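Local coordinates for protein enoyl-CoA hydratase (PDB 7MCM) that probably catalyses the reversible addition of water to 2-enoyl-CoA thioesters, giving (3S)-3-hydroxyacyl-CoA in fatty acid metabolism, at residues 21-24 with 25-28; 175-178 with 179-183; 227-230 with 231-235. All blocks are in the same frame, centred on the assembly; numbering follows the deposited sequence.

Interaction 1: 21-24 with 25-28; sequences IDVP and DAAN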
# COMPACT_ATOMS: atom_id res chain seq x y z
N ILE B 21 27.87 11.52 18.91
CA ILE B 21 27.17 11.07 20.11
C ILE B 21 28.16 11.08 21.26
O ILE B 21 29.25 10.50 21.16
CB ILE B 21 26.61 9.66 19.89
CG1 ILE B 21 25.69 9.63 18.66
CG2 ILE B 21 25.89 9.17 21.18
CD1 ILE B 21 25.38 8.21 18.18
N ASP B 22 27.79 11.74 22.37
CA ASP B 22 28.74 11.89 23.48
C ASP B 22 27.99 11.70 24.81
O ASP B 22 27.65 12.65 25.52
CB ASP B 22 29.47 13.23 23.40
CG ASP B 22 30.77 13.26 24.23
OD1 ASP B 22 31.06 12.28 24.94
OD2 ASP B 22 31.50 14.28 24.16
N VAL B 23 27.73 10.44 25.17
CA VAL B 23 27.11 10.10 26.45
C VAL B 23 28.08 9.18 27.18
O VAL B 23 27.89 7.96 27.19
CB VAL B 23 25.72 9.46 26.25
CG1 VAL B 23 25.00 9.28 27.58
CG2 VAL B 23 24.88 10.32 25.32
N PRO B 24 29.15 9.72 27.76
CA PRO B 24 30.24 8.86 28.25
C PRO B 24 29.89 8.04 29.47
O PRO B 24 30.57 7.04 29.73
CB PRO B 24 31.36 9.86 28.57
CG PRO B 24 30.64 11.12 28.92
CD PRO B 24 29.44 11.15 27.99
N ASP B 25 28.90 8.43 30.27
CA ASP B 25 28.52 7.64 31.43
C ASP B 25 27.58 6.49 31.09
O ASP B 25 27.21 5.73 31.99
CB ASP B 25 27.92 8.55 32.51
CG ASP B 25 26.73 9.37 32.01
OD1 ASP B 25 26.68 9.67 30.80
OD2 ASP B 25 25.88 9.74 32.84
N ALA B 26 27.22 6.33 29.81
CA ALA B 26 26.34 5.25 29.37
C ALA B 26 26.73 4.73 27.99
O ALA B 26 25.88 4.25 27.24
CB ALA B 26 24.87 5.69 29.37
N ALA B 27 28.02 4.80 27.64
CA ALA B 27 28.55 4.20 26.42
C ALA B 27 27.77 4.64 25.19
O ALA B 27 27.39 3.84 24.33
CB ALA B 27 28.57 2.67 26.54
N ASN B 28 27.51 5.95 25.12
CA ASN B 28 26.88 6.60 23.97
C ASN B 28 25.47 6.08 23.71
O ASN B 28 25.02 6.06 22.56
CB ASN B 28 27.75 6.49 22.71
CG ASN B 28 29.01 7.31 22.82
OD1 ASN B 28 29.14 8.16 23.72
ND2 ASN B 28 29.96 7.06 21.92
O HOH W 1 31.20 9.13 25.10
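Asn28 folds back over the backbone of Ile21 to Val23, and its side chain carries most of the contact. Its CB rests against a methyl branch, Ile21 CG2, at 3.6 Å, the two side chains meeting at a slant. CG lies next, 3.6 Å from Ile21 O. Because CG stands beside the backbone N of its own residue (chi1 -69°), the amide reaches back to the start of the turn, where OD1 accepts from Val23 N at 3.0 Å. That donor is tilted 25° from the amide plane. OD1 also takes a hydrogen from a water 2.7 Å away, which donates to Asp22 OD1 as well and so joins the two side chains. The other amide tip, ND2, turns to the main chain beyond strand 54-59, giving hydrogen bonds to Ala60 O and Phe63 O. With both amide ends engaged, the rotation of the group is fixed.

In the crotonase-type fold of this family, the segment is the exit from strand 16-21 towards helix 33-48. Val23 to Ala26 form a type I beta turn, supported by the helical-region torsions of Pro24 and Asp25 and by the bond from Ala26 N to Val23 O, 3.2 Å. Asn28 N donates to the same oxygen at 2.9 Å, and the two donors come from opposite faces of its carbonyl plane. The left-handed backbone torsions of Ala27 help bring Asn28 N round to this second bond; Asn28 is itself left-handed where the chain leaves the turn. Val23 CG1 touches Ala26 CB at 4.0 Å and Asp25 OD1 at 3.7 Å.

Interaction 2: 175-178 with 179-183; sequences DRVD and AATAL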
# COMPACT_ATOMS: atom_id res chain seq x y z
N ASP B 175 22.88 -12.15 17.70
CA ASP B 175 24.33 -12.29 17.83
C ASP B 175 25.06 -11.13 17.15
O ASP B 175 24.53 -10.45 16.27
CB ASP B 175 24.79 -13.61 17.22
CG ASP B 175 24.25 -14.81 17.96
OD1 ASP B 175 23.80 -14.65 19.12
OD2 ASP B 175 24.29 -15.92 17.38
N ARG B 176 26.31 -10.95 17.55
CA ARG B 176 27.11 -9.85 17.03
C ARG B 176 27.59 -10.15 15.62
O ARG B 176 27.97 -11.28 15.31
CB ARG B 176 28.32 -9.60 17.92
CG ARG B 176 27.98 -9.12 19.32
CD ARG B 176 29.25 -8.93 20.13
NE ARG B 176 28.99 -8.33 21.44
CZ ARG B 176 29.95 -7.94 22.27
NH1 ARG B 176 31.23 -8.06 21.97
NH2 ARG B 176 29.60 -7.41 23.45
N VAL B 177 27.63 -9.12 14.78
CA VAL B 177 28.10 -9.18 13.40
C VAL B 177 29.32 -8.26 13.30
O VAL B 177 29.21 -7.05 13.53
CB VAL B 177 26.99 -8.74 12.42
CG1 VAL B 177 27.48 -8.70 10.95
CG2 VAL B 177 25.75 -9.62 12.60
N ASP B 178 30.48 -8.83 12.98
CA ASP B 178 31.69 -8.02 12.97
C ASP B 178 31.75 -7.20 11.68
O ASP B 178 30.86 -7.28 10.83
CB ASP B 178 32.94 -8.89 13.18
CG ASP B 178 33.15 -9.92 12.08
OD1 ASP B 178 32.53 -9.83 11.00
OD2 ASP B 178 33.96 -10.85 12.29
N ALA B 179 32.79 -6.36 11.55
CA ALA B 179 32.85 -5.42 10.44
C ALA B 179 32.96 -6.14 9.11
O ALA B 179 32.31 -5.75 8.12
CB ALA B 179 34.02 -4.45 10.64
N ALA B 180 33.80 -7.17 9.04
CA ALA B 180 34.00 -7.89 7.79
C ALA B 180 32.72 -8.57 7.35
O ALA B 180 32.38 -8.55 6.16
CB ALA B 180 35.14 -8.90 7.94
N THR B 181 32.01 -9.20 8.28
CA THR B 181 30.73 -9.82 7.94
C THR B 181 29.72 -8.76 7.51
O THR B 181 28.99 -8.94 6.53
CB THR B 181 30.19 -10.62 9.12
OG1 THR B 181 31.20 -11.54 9.57
CG2 THR B 181 28.96 -11.41 8.70
N ALA B 182 29.68 -7.64 8.24
CA ALA B 182 28.81 -6.53 7.88
C ALA B 182 29.09 -6.05 6.46
O ALA B 182 28.16 -5.77 5.70
CB ALA B 182 29.00 -5.37 8.87
N LEU B 183 30.37 -5.94 6.09
CA LEU B 183 30.72 -5.56 4.72
C LEU B 183 30.21 -6.59 3.73
O LEU B 183 29.56 -6.25 2.74
CB LEU B 183 32.24 -5.41 4.59
CG LEU B 183 32.78 -4.94 3.23
CD1 LEU B 183 32.36 -3.51 2.97
CD2 LEU B 183 34.30 -5.05 3.17
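Asp178 meets Thr181 through a single carboxylate oxygen, and these two residues, with Val177, bear most of the buried surface. Asp178 is the N-cap of helix 179-185. Its CG sits between its own backbone N and carbonyl carbon (chi1 62°), a setting that turns the carboxylate over the first turn of the helix. OD1 there accepts from Thr181 N at 2.8 Å, the N-H coming in nearly along the C-O bond. The hydroxyl of the same threonine gives a second bond, Thr181 OG1 to Asp178 OD1, 2.6 Å long; it arrives on the syn side and 33° out of the carboxylate plane. Thr181 can offer both donors because OG1 lies beside its own backbone N, and the two side chains cross at about a right angle.

The main chain follows the same turn: Ala182 N donates to Asp178 O at 2.9 Å, the first i to i+4 bond of the helix. Under the polar cap, Val177 supplies an apolar base. Its CG1 lies 3.8 Å from Thr181 CB and 4.2 Å from Ala182 CB, while its backbone pairs with Phe139 of strand 138-140. The chain thus passes directly from a short, weakly bonded strand, 177-178, outermost within this chain in the small three-stranded sheet, into a helix whose Ala179 and Leu183 touch Val191. Asp175, just upstream, forms salt bridges with Arg207 and Lys210 of a second subunit.

Two hydrogen bonds on one oxygen, set at the amino end of a helix, would be expected to stabilise the carboxylate form of Asp178 and probably lower its pKa.

Interaction 3: 227-230 with 231-235; sequences RTAS and LDSTL
The peptide carbonyl of Ser230 is the flat group that Thr234 approaches. Thr234 N points at Ser230 O from 3.2 Å, with a C=O...N angle of 152° and a tilt of 25° from the carbonyl plane. The hydroxyl of the same residue adds a weak bond, Thr234 OG1 to Ser230 O at 3.5 Å. A second planar group, the Asp232 carboxylate, is turned to another subunit, the third, where it forms a salt bridge with Arg100.

Ser230 is the N-cap of helix 231-241. Its OG lies between the backbone N and the carbonyl carbon (chi1 67°), which puts the oxygen over the first turn of the helix, where it accepts from Ser233 N at 3.0 Å. A direct capping box would have the Ser233 side chain bind Ser230 N. Here a water stands between them, accepting from Ser230 N at 3.0 Å and lying 2.7 Å from Ser233 OG. The hydroxyl has a further partner, Glu225 of a fourth subunit, so the start of the helix is tied into the assembly. Beside this polar net, Ala229 CB packs against Ser233 CB at 3.5 Å, the apolar contact just ahead of the cap.

The four residues before the helix form the bend that joins helix 213-226 to helix 231-241. Thr234 rests on Glu225 and Ser226 at the end of the first of these helices. Arg227 lies on Trp156 and Phe157 of helix 154-162 and makes a cation-pi contact with Trp164 of the third subunit, while Ala229 O accepts from Trp156 NE1 of that same neighbouring subunit.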
# COMPACT_ATOMS: atom_id res chain seq x y z
N ARG B 227 10.92 4.36 -1.29
CA ARG B 227 10.92 3.19 -0.41
C ARG B 227 9.54 2.58 -0.26
O ARG B 227 9.42 1.37 -0.07
CB ARG B 227 11.48 3.55 0.97
CG ARG B 227 12.87 4.12 0.91
CD ARG B 227 13.63 3.96 2.21
NE ARG B 227 13.25 4.92 3.24
CZ ARG B 227 14.00 5.20 4.30
NH1 ARG B 227 15.20 4.65 4.46
NH2 ARG B 227 13.53 6.03 5.23
N THR B 228 8.50 3.38 -0.34
CA THR B 228 7.17 2.85 -0.09
C THR B 228 6.18 3.13 -1.21
O THR B 228 5.33 2.27 -1.50
CB THR B 228 6.61 3.45 1.21
OG1 THR B 228 7.00 4.83 1.29
CG2 THR B 228 7.13 2.68 2.43
N ALA B 229 6.25 4.29 -1.85
CA ALA B 229 5.22 4.71 -2.77
C ALA B 229 5.24 3.88 -4.05
O ALA B 229 6.23 3.23 -4.40
CB ALA B 229 5.37 6.19 -3.10
N SER B 230 4.11 3.91 -4.76
CA SER B 230 4.01 3.28 -6.07
C SER B 230 4.94 3.97 -7.06
O SER B 230 5.48 5.06 -6.81
CB SER B 230 2.58 3.38 -6.58
OG SER B 230 2.28 4.75 -6.84
N LEU B 231 5.13 3.34 -8.22
CA LEU B 231 5.85 4.03 -9.28
C LEU B 231 5.14 5.32 -9.67
O LEU B 231 5.78 6.36 -9.84
CB LEU B 231 6.02 3.12 -10.49
CG LEU B 231 6.62 3.77 -11.74
CD1 LEU B 231 7.98 4.41 -11.46
CD2 LEU B 231 6.74 2.72 -12.83
N ASP B 232 3.81 5.28 -9.77
CA ASP B 232 3.05 6.46 -10.17
C ASP B 232 3.26 7.63 -9.22
O ASP B 232 3.33 8.79 -9.65
CB ASP B 232 1.56 6.11 -10.27
CG ASP B 232 1.24 5.26 -11.48
OD1 ASP B 232 1.96 5.38 -12.50
OD2 ASP B 232 0.27 4.48 -11.43
N SER B 233 3.34 7.35 -7.92
CA SER B 233 3.58 8.41 -6.95
C SER B 233 4.95 9.04 -7.14
O SER B 233 5.10 10.26 -7.02
CB SER B 233 3.43 7.87 -5.53
OG SER B 233 2.07 7.58 -5.28
N THR B 234 5.97 8.21 -7.40
CA THR B 234 7.31 8.75 -7.61
C THR B 234 7.37 9.58 -8.88
O THR B 234 8.00 10.65 -8.90
CB THR B 234 8.32 7.60 -7.66
OG1 THR B 234 8.37 6.95 -6.38
CG2 THR B 234 9.72 8.11 -8.05
N LEU B 235 6.70 9.12 -9.94
CA LEU B 235 6.67 9.88 -11.19
C LEU B 235 6.00 11.24 -10.98
O LEU B 235 6.47 12.25 -11.51
CB LEU B 235 5.95 9.08 -12.27
CG LEU B 235 6.65 7.82 -12.80
CD1 LEU B 235 5.73 7.06 -13.77
CD2 LEU B 235 7.97 8.17 -13.46
O HOH W 2 1.87 5.52 -3.51

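Overall arrangement
Along the chain the three contacts come in series, all within one crotonase-family region. Interaction 1 closes the end of strand 16-21 in the six-stranded sheet; interaction 2 leads from a short strand of the three-stranded sheet into helix 179-185; interaction 3 starts the last helix, 231-241. Their centres are about 22 Å (1 and 2), 33 Å (2 and 3) and 39 Å (1 and 3) apart, and no two touch. Interactions 1 and 3 lie on opposite sides of the chain's centre. Interactions 2 and 3 both start helices with a side-chain N-cap. No other subunit touches interaction 1 and one reaches interaction 2; of the three, interaction 3 is met by the most neighbouring subunits.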